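Local coordinates for protein putative Glycerophosphoryl diester phosphodiesterase (Silicibacter pomeroyi, PDB 3L12) that belongs to the glycerophosphoryl diester phosphodiesterase family, adopts a TIM-barrel fold and holds a magnesium ion among three acidic side chains, at residues 24-29 against 39-44; 31-36 against 50-55; 127-132 against 171-176. One frame throughout, in Å; residues are numbered along the deposited sequence.

Interaction 1. Residues 24-29 against 39-44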
loop_
_atom_site.group_PDB
_atom_site.type_symbol
_atom_site.label_atom_id
_atom_site.label_comp_id
_atom_site.label_asym_id
_atom_site.label_seq_id
_atom_site.Cartn_x
_atom_site.Cartn_y
_atom_site.Cartn_z
ATOM N N ARG A 24 1.287 7.441 11.076
ATOM C CA ARG A 24 2.049 8.255 10.106
ATOM C C ARG A 24 1.557 7.980 8.692
ATOM O O ARG A 24 2.269 8.095 7.769
ATOM C CB ARG A 24 3.566 8.005 10.230
ATOM C CG ARG A 24 4.012 8.086 11.669
ATOM C CD ARG A 24 5.491 7.880 11.845
ATOM N NE ARG A 24 5.749 7.878 13.269
ATOM C CZ ARG A 24 6.924 7.579 13.848
ATOM N NH1 ARG A 24 8.014 7.272 13.127
ATOM N NH2 ARG A 24 6.989 7.541 15.180
ATOM N N GLY A 25 0.275 7.650 8.567
ATOM C CA GLY A 25 -0.263 7.170 7.314
ATOM C C GLY A 25 -0.292 5.655 7.400
ATOM O O GLY A 25 -1.169 5.052 8.051
ATOM N N ALA A 26 0.664 4.981 6.755
ATOM C CA ALA A 26 0.771 3.514 6.774
ATOM C C ALA A 26 2.257 3.192 6.642
ATOM O O ALA A 26 2.706 2.768 5.601
ATOM C CB ALA A 26 0.024 2.886 5.669
ATOM N N ARG A 27 3.003 3.455 7.706
ATOM C CA ARG A 27 4.442 3.293 7.694
ATOM C C ARG A 27 4.907 1.897 7.266
ATOM O O ARG A 27 5.986 1.727 6.718
ATOM C CB ARG A 27 4.987 3.664 9.077
ATOM C CG ARG A 27 6.487 3.384 9.308
ATOM C CD ARG A 27 7.030 3.976 10.594
ATOM N NE ARG A 27 6.377 3.429 11.798
ATOM C CZ ARG A 27 6.845 3.473 13.016
ATOM N NH1 ARG A 27 8.017 4.050 13.299
ATOM N NH2 ARG A 27 6.176 2.876 13.994
ATOM N N GLY A 28 4.148 0.846 7.541
ATOM C CA GLY A 28 4.545 -0.472 7.011
ATOM C C GLY A 28 4.473 -0.664 5.508
ATOM O O GLY A 28 5.077 -1.602 5.001
ATOM N N VAL A 29 3.746 0.207 4.782
ATOM C CA VAL A 29 3.473 0.113 3.361
ATOM C C VAL A 29 4.125 1.242 2.486
ATOM O O VAL A 29 4.612 0.997 1.405
ATOM C CB VAL A 29 1.924 0.076 3.080
ATOM C CG1 VAL A 29 1.657 -0.227 1.579
ATOM C CG2 VAL A 29 1.236 -0.950 4.060
ATOM N N ALA A 39 -2.338 9.519 1.148
ATOM C CA ALA A 39 -3.303 9.217 0.115
ATOM C C ALA A 39 -3.517 7.735 -0.018
ATOM O O ALA A 39 -4.651 7.276 -0.220
ATOM C CB ALA A 39 -2.855 9.793 -1.219
ATOM N N PHE A 40 -2.433 6.955 0.056
ATOM C CA PHE A 40 -2.566 5.515 0.017
ATOM C C PHE A 40 -3.486 5.034 1.189
ATOM O O PHE A 40 -4.415 4.220 0.999
ATOM C CB PHE A 40 -1.217 4.797 0.183
ATOM C CG PHE A 40 -1.399 3.373 0.691
ATOM C CD1 PHE A 40 -1.978 2.438 -0.162
ATOM C CD2 PHE A 40 -1.134 3.007 2.022
ATOM C CE1 PHE A 40 -2.234 1.137 0.264
ATOM C CE2 PHE A 40 -1.407 1.720 2.435
ATOM C CZ PHE A 40 -1.954 0.793 1.550
ATOM N N THR A 41 -3.226 5.562 2.378
ATOM C CA THR A 41 -3.945 5.163 3.599
ATOM C C THR A 41 -5.411 5.386 3.426
ATOM O O THR A 41 -6.250 4.490 3.758
ATOM C CB THR A 41 -3.370 5.889 4.835
ATOM O OG1 THR A 41 -1.979 5.529 4.945
ATOM C CG2 THR A 41 -4.050 5.458 6.136
ATOM N N LEU A 42 -5.770 6.541 2.875
ATOM C CA LEU A 42 -7.177 6.830 2.632
ATOM C C LEU A 42 -7.805 5.959 1.526
ATOM O O LEU A 42 -8.994 5.573 1.608
ATOM C CB LEU A 42 -7.387 8.301 2.328
ATOM C CG LEU A 42 -6.909 9.215 3.447
ATOM C CD1 LEU A 42 -7.018 10.655 2.960
ATOM C CD2 LEU A 42 -7.746 9.056 4.701
ATOM N N ALA A 43 -7.023 5.620 0.525
ATOM C CA ALA A 43 -7.458 4.719 -0.531
ATOM C C ALA A 43 -7.604 3.282 -0.039
ATOM O O ALA A 43 -8.346 2.484 -0.608
ATOM C CB ALA A 43 -6.502 4.769 -1.752
ATOM N N ALA A 44 -6.966 2.953 1.053
ATOM C CA ALA A 44 -7.097 1.641 1.621
ATOM C C ALA A 44 -8.299 1.589 2.595
ATOM O O ALA A 44 -8.404 0.648 3.334
ATOM C CB ALA A 44 -5.790 1.247 2.326
#

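Interaction 2. Residues 31-36 against 50-55. With MG (magnesium ion), chain C.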
loop_
_atom_site.group_PDB
_atom_site.type_symbol
_atom_site.label_atom_id
_atom_site.label_comp_id
_atom_site.label_asym_id
_atom_site.label_seq_id
_atom_site.Cartn_x
_atom_site.Cartn_y
_atom_site.Cartn_z
ATOM N N PRO A 31 6.362 5.229 2.701
ATOM C CA PRO A 31 7.180 6.137 3.528
ATOM C C PRO A 31 6.313 6.934 4.478
ATOM O O PRO A 31 5.306 7.553 4.069
ATOM C CB PRO A 31 7.893 7.034 2.490
ATOM C CG PRO A 31 7.256 6.751 1.264
ATOM C CD PRO A 31 6.702 5.361 1.274
ATOM N N GLU A 32 6.754 6.988 5.699
ATOM C CA GLU A 32 5.953 7.599 6.737
ATOM C C GLU A 32 5.812 9.097 6.594
ATOM O O GLU A 32 6.675 9.767 6.076
ATOM C CB GLU A 32 6.593 7.298 8.076
ATOM C CG GLU A 32 7.960 8.025 8.315
ATOM C CD GLU A 32 8.641 7.535 9.549
ATOM O OE1 GLU A 32 9.163 6.385 9.489
ATOM O OE2 GLU A 32 8.647 8.265 10.543
ATOM N N ASN A 33 4.715 9.635 7.109
ATOM C CA ASN A 33 4.503 11.076 7.132
ATOM C C ASN A 33 4.695 11.774 5.763
ATOM O O ASN A 33 5.187 12.948 5.658
ATOM C CB ASN A 33 5.332 11.696 8.255
ATOM C CG ASN A 33 4.719 11.493 9.610
ATOM O OD1 ASN A 33 3.490 11.493 9.744
ATOM N ND2 ASN A 33 5.563 11.404 10.660
ATOM N N THR A 34 4.293 11.067 4.696
ATOM C CA THR A 34 4.346 11.622 3.362
ATOM C C THR A 34 2.942 11.772 2.787
ATOM O O THR A 34 2.027 11.002 3.084
ATOM C CB THR A 34 5.172 10.779 2.381
ATOM O OG1 THR A 34 4.583 9.481 2.239
ATOM C CG2 THR A 34 6.653 10.642 2.953
ATOM N N LEU A 35 2.740 12.799 1.999
ATOM C CA LEU A 35 1.434 13.002 1.296
ATOM C C LEU A 35 1.089 11.744 0.502
ATOM O O LEU A 35 -0.043 11.304 0.469
ATOM C CB LEU A 35 1.474 14.204 0.420
ATOM C CG LEU A 35 1.739 15.600 1.039
ATOM C CD1 LEU A 35 1.674 16.733 -0.114
ATOM C CD2 LEU A 35 0.748 15.882 2.158
ATOM N N GLU A 36 2.101 11.130 -0.112
ATOM C CA GLU A 36 1.885 9.887 -0.857
ATOM C C GLU A 36 1.343 8.760 0.023
ATOM O O GLU A 36 0.392 8.037 -0.361
ATOM C CB GLU A 36 3.184 9.490 -1.601
ATOM C CG GLU A 36 3.708 10.554 -2.625
ATOM C CD GLU A 36 4.366 11.821 -2.052
ATOM O OE1 GLU A 36 4.481 12.013 -0.832
ATOM O OE2 GLU A 36 4.779 12.690 -2.836
ATOM N N GLU A 50 -2.965 9.287 12.073
ATOM C CA GLU A 50 -2.117 9.908 13.041
ATOM C C GLU A 50 -0.857 10.405 12.336
ATOM O O GLU A 50 -0.328 9.742 11.424
ATOM C CB GLU A 50 -1.761 8.944 14.121
ATOM C CG GLU A 50 -0.958 9.502 15.295
ATOM C CD GLU A 50 0.559 9.539 15.137
ATOM O OE1 GLU A 50 1.092 9.065 14.135
ATOM O OE2 GLU A 50 1.273 10.031 16.075
ATOM N N PHE A 51 -0.370 11.554 12.748
ATOM C CA PHE A 51 0.833 12.099 12.185
ATOM C C PHE A 51 1.425 13.095 13.197
ATOM O O PHE A 51 0.757 13.451 14.166
ATOM C CB PHE A 51 0.530 12.755 10.855
ATOM C CG PHE A 51 -0.502 13.829 10.957
ATOM C CD1 PHE A 51 -1.834 13.525 10.856
ATOM C CD2 PHE A 51 -0.135 15.171 11.179
ATOM C CE1 PHE A 51 -2.808 14.528 10.933
ATOM C CE2 PHE A 51 -1.104 16.176 11.269
ATOM C CZ PHE A 51 -2.450 15.828 11.126
ATOM N N ASP A 52 2.636 13.558 12.912
ATOM C CA ASP A 52 3.411 14.339 13.880
ATOM C C ASP A 52 3.722 15.683 13.297
ATOM O O ASP A 52 3.975 15.764 12.058
ATOM C CB ASP A 52 4.695 13.617 14.210
ATOM C CG ASP A 52 4.456 12.150 14.511
ATOM O OD1 ASP A 52 3.968 11.855 15.654
ATOM O OD2 ASP A 52 4.755 11.314 13.611
ATOM N N VAL A 53 3.764 16.701 14.160
ATOM C CA VAL A 53 4.083 18.044 13.711
ATOM C C VAL A 53 5.187 18.628 14.579
ATOM O O VAL A 53 5.152 18.518 15.791
ATOM C CB VAL A 53 2.853 18.959 13.717
ATOM C CG1 VAL A 53 3.197 20.416 13.268
ATOM C CG2 VAL A 53 1.744 18.346 12.826
ATOM N N VAL A 54 6.182 19.196 13.894
ATOM C CA VAL A 54 7.356 19.817 14.492
ATOM C C VAL A 54 7.582 21.192 13.817
ATOM O O VAL A 54 7.255 21.387 12.617
ATOM C CB VAL A 54 8.565 18.839 14.254
ATOM C CG1 VAL A 54 9.856 19.475 14.661
ATOM C CG2 VAL A 54 8.315 17.450 14.937
HETATM N N MSE A 55 8.122 22.176 14.559
HETATM C CA MSE A 55 8.407 23.489 14.015
HETATM C C MSE A 55 9.820 23.644 13.400
HETATM O O MSE A 55 10.786 23.219 14.016
HETATM C CB MSE A 55 8.301 24.542 15.109
HETATM C CG MSE A 55 6.951 24.661 15.816
HETATM SE SE MSE A 55 5.540 25.111 14.557
HETATM C CE MSE A 55 5.976 26.580 13.979
HETATM MG MG MG C . 3.339 10.070 16.495
HETATM O O HOH W 1 3.680 9.171 14.653
HETATM O O HOH W 2 5.352 9.626 17.047
#

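Interaction 3. Residues 127-132 against 171-176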
loop_
_atom_site.group_PDB
_atom_site.type_symbol
_atom_site.label_atom_id
_atom_site.label_comp_id
_atom_site.label_asym_id
_atom_site.label_seq_id
_atom_site.Cartn_x
_atom_site.Cartn_y
_atom_site.Cartn_z
ATOM N N PRO A 127 6.425 17.188 4.097
ATOM C CA PRO A 127 5.397 18.161 3.744
ATOM C C PRO A 127 5.085 19.133 4.880
ATOM O O PRO A 127 5.319 18.840 6.057
ATOM C CB PRO A 127 4.169 17.270 3.489
ATOM C CG PRO A 127 4.392 16.049 4.335
ATOM C CD PRO A 127 5.884 15.845 4.408
ATOM N N ARG A 128 4.599 20.308 4.501
ATOM C CA ARG A 128 4.068 21.265 5.456
ATOM C C ARG A 128 2.772 20.709 6.040
ATOM O O ARG A 128 2.040 19.988 5.366
ATOM C CB ARG A 128 3.738 22.581 4.746
ATOM C CG ARG A 128 4.923 23.356 4.215
ATOM C CD ARG A 128 4.520 24.757 3.733
ATOM N NE ARG A 128 3.822 24.747 2.440
ATOM C CZ ARG A 128 2.503 24.886 2.241
ATOM N NH1 ARG A 128 1.622 25.073 3.235
ATOM N NH2 ARG A 128 2.058 24.841 0.987
ATOM N N LEU A 129 2.457 21.060 7.277
ATOM C CA LEU A 129 1.159 20.669 7.859
ATOM C C LEU A 129 0.018 21.158 6.976
ATOM O O LEU A 129 -0.930 20.418 6.732
ATOM C CB LEU A 129 1.014 21.247 9.257
ATOM C CG LEU A 129 -0.373 21.076 9.840
ATOM C CD1 LEU A 129 -0.760 19.604 9.945
ATOM C CD2 LEU A 129 -0.398 21.782 11.152
ATOM N N GLY A 130 0.158 22.382 6.467
ATOM C CA GLY A 130 -0.855 22.984 5.584
ATOM C C GLY A 130 -1.146 22.139 4.364
ATOM O O GLY A 130 -2.293 22.022 3.937
ATOM N N GLU A 131 -0.097 21.534 3.811
ATOM C CA GLU A 131 -0.241 20.667 2.650
ATOM C C GLU A 131 -1.014 19.423 2.970
ATOM O O GLU A 131 -1.808 18.969 2.170
ATOM C CB GLU A 131 1.129 20.294 2.066
ATOM C CG GLU A 131 1.800 21.484 1.443
ATOM C CD GLU A 131 3.250 21.294 1.079
ATOM O OE1 GLU A 131 3.977 20.487 1.692
ATOM O OE2 GLU A 131 3.700 22.034 0.154
ATOM N N LEU A 132 -0.741 18.826 4.115
ATOM C CA LEU A 132 -1.495 17.674 4.527
ATOM C C LEU A 132 -2.952 18.057 4.773
ATOM O O LEU A 132 -3.869 17.330 4.395
ATOM C CB LEU A 132 -0.860 17.038 5.756
ATOM C CG LEU A 132 -1.699 15.919 6.349
ATOM C CD1 LEU A 132 -1.933 14.723 5.337
ATOM C CD2 LEU A 132 -1.047 15.450 7.608
ATOM N N LEU A 171 -2.636 25.686 15.084
ATOM C CA LEU A 171 -4.076 26.059 15.011
ATOM C C LEU A 171 -4.419 26.929 13.804
ATOM O O LEU A 171 -5.487 26.770 13.216
ATOM C CB LEU A 171 -4.520 26.746 16.293
ATOM C CG LEU A 171 -4.598 25.783 17.481
ATOM C CD1 LEU A 171 -4.809 26.546 18.804
ATOM C CD2 LEU A 171 -5.701 24.720 17.279
ATOM N N ALA A 172 -3.527 27.845 13.450
ATOM C CA ALA A 172 -3.719 28.707 12.286
ATOM C C ALA A 172 -3.893 27.847 11.042
ATOM O O ALA A 172 -4.779 28.128 10.196
ATOM C CB ALA A 172 -2.550 29.689 12.112
ATOM N N ASP A 173 -3.085 26.798 10.934
ATOM C CA ASP A 173 -3.230 25.861 9.798
ATOM C C ASP A 173 -4.544 25.114 9.838
ATOM O O ASP A 173 -5.261 25.028 8.821
ATOM C CB ASP A 173 -2.095 24.840 9.759
ATOM C CG ASP A 173 -0.809 25.382 9.167
ATOM O OD1 ASP A 173 -0.801 26.442 8.513
ATOM O OD2 ASP A 173 0.230 24.727 9.402
ATOM N N VAL A 174 -4.884 24.561 11.008
ATOM C CA VAL A 174 -6.136 23.807 11.172
ATOM C C VAL A 174 -7.332 24.683 10.783
ATOM O O VAL A 174 -8.235 24.253 10.041
ATOM C CB VAL A 174 -6.288 23.270 12.623
ATOM C CG1 VAL A 174 -7.659 22.648 12.829
ATOM C CG2 VAL A 174 -5.202 22.233 12.951
ATOM N N ARG A 175 -7.310 25.936 11.255
ATOM C CA ARG A 175 -8.381 26.885 10.965
ATOM C C ARG A 175 -8.444 27.293 9.485
ATOM O O ARG A 175 -9.550 27.332 8.904
ATOM C CB ARG A 175 -8.270 28.090 11.904
ATOM C CG ARG A 175 -8.551 27.660 13.322
ATOM C CD ARG A 175 -8.814 28.769 14.268
ATOM N NE ARG A 175 -9.173 28.175 15.558
ATOM C CZ ARG A 175 -8.518 28.311 16.711
ATOM N NH1 ARG A 175 -7.458 29.120 16.842
ATOM N NH2 ARG A 175 -9.011 27.709 17.788
ATOM N N ARG A 176 -7.285 27.534 8.869
ATOM C CA ARG A 176 -7.202 27.917 7.447
ATOM C C ARG A 176 -7.912 26.903 6.545
ATOM O O ARG A 176 -8.597 27.292 5.575
ATOM C CB ARG A 176 -5.723 28.082 7.020
ATOM C CG ARG A 176 -5.489 28.500 5.544
ATOM C CD ARG A 176 -4.007 28.657 5.182
HETATM O O HOH W 3 2.188 24.281 7.663
#

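Interaction 1. Residues 24-29 against 39-44
The hydroxyl OG1 of Thr-41, which lies against the backbone at Gly-25 and Ala-26, is bonded to Gly-37 O, one turn back in its own helix. Here the loop that follows strand 19-23 of the TIM barrel folds back on helix 35-43. OG1 is also 3.2 Å from Ala-26 N, but the angle is too poor for a hydrogen bond, and the same holds for Gly-25 O. With chi1 at -60°, OG1 sits beside the helix backbone N, in position for the Gly-37 carbonyl, while CG2 lies anti to N and packs on Gly-25 O at 3.5 Å. The CA atoms of the two segments come closest here, Gly-25 CA to Thr-41 CA being 5.6 Å. The backbone of Gly-25 turns in such a way that a CB would collide with the carbonyl O of Arg-24.

Beyond this polar edge the contact is apolar and built on the Phe-40 ring. Ala-26 CB meets the ring at its edge and in its plane, 3.7 Å from Phe-40 CE2. Val-29 comes over a face instead: its CG1 stands 4.1 Å from the Phe-40 ring centroid and 28° off the ring normal, a CH-pi contact. A backbone bond from Val-29 N to Ala-26 O, 2.9 Å long, closes the turn that presents both side chains to the ring. The second subunit continues the packing, for its own Phe-40 and Met-30 meet this ring and its Val-29 packs on Val-29. Val-29 CG1 sits over the CE2-CZ side of the Phe-40 ring, 3.7 Å from CE2.

Interaction 2. Residues 31-36 against 50-55
Asn-33 and Asp-52 make the direct polar link between the loop leading into helix 35-43 and strand 48-55, within a beta-alpha-beta unit of the TIM barrel. Asn-33 ND2 donates to Asp-52 OD2 over 3.1 Å in a nearly straight bond, 170° at the hydrogen. The acceptor lies almost in the amide plane and receives the N-H on its anti lone pair, although amide and carboxylate planes stand 88° apart. Because Asp-52 also binds the metal, Asn-33 is a second-shell residue and probably helps fix the carboxylate's rotation.

Asp-52 OD1 and Glu-50 OE2 each bind the magnesium ion at 2.1 Å, and Glu-149 binds it too. Glu-50 leaves the strand with CG anti to the backbone N and bends at chi2 (-86°), which turns its carboxylate to the ion. Water 1, also a metal ligand, donates to Asp-52 OD2 and Glu-50 OE1, so each carboxylate holds the ion with one oxygen and this water with the other.

Thr-34, the N-cap of helix 35-43, caps Gly-37 N through OG1, which also donates to Pro-31 O at 2.8 Å.

By van der Waals contact, the buried Asn-33 OD1, without a polar partner in the model, rests 3.4 Å from Phe-51 CB.

Interaction 3. Residues 127-132 against 171-176
Segments 127-132 and 171-176 approach most closely at Gly-130 CA and Asp-173 CA, 5.6 Å apart; segment 127-132 runs from a loop into the first turn of helix 129-137, and 171-176 is the last part of helix 160-176. Gly-130 brings no side chain to this near point, and water 3 bridges the segments there. It accepts from Gly-130 N at 3.0 Å and donates to Asp-173 OD2 at 2.7 Å, joining a first-turn amide of one helix to a carboxylate of the other. Gly-130 N and Asp-173 OD2 are themselves 3.8 Å apart.

Both helices belong to the outer layer of the TIM barrel, and Leu-129 reaches inward from this contact to Phe-51 and Val-53 on strand 48-55. Its CG lies anti to the backbone N; this chi1 of 171° turns CG toward Asp-173, and CD2 follows, to 3.5 Å from Asp-173 OD2. That oxygen lies against both CB and CD2 of Leu-129 while also accepting from the water, and Asp-173 CB packs on CD2. Pro-61 of strand 61-63 touches both side chains.

At the start of helix 129-137, Arg-128 N donates to Glu-131 OE1 over 2.9 Å.

Overall arrangement
Interactions 1 and 2 share helix 35-43 and alternate along the chain, their centres 11 Å apart. They are joined by the salt bridge from Arg-24 NH1 to Glu-32 OE2, 2.8 Å, and by a probable backbone bond from Asn-33 N to Arg-24 O. Interaction 2 holds two of the three residues of the magnesium site, Glu-50 and Asp-52, Glu-149 being the third; residue Gly-25 of interaction 1 is about 10 Å from the ion, and the Leu-129 side chain of interaction 3 about 12 Å from it. Interaction 3 meets 31-36 and 50-55 by packing, with Phe-51 CE2 3.7 Å from Leu-129 CD1 and Leu-35 CD2 3.7 Å from Leu-132 CA. Interactions 1 and 3 do not touch, their nearest atoms being about 7 Å apart.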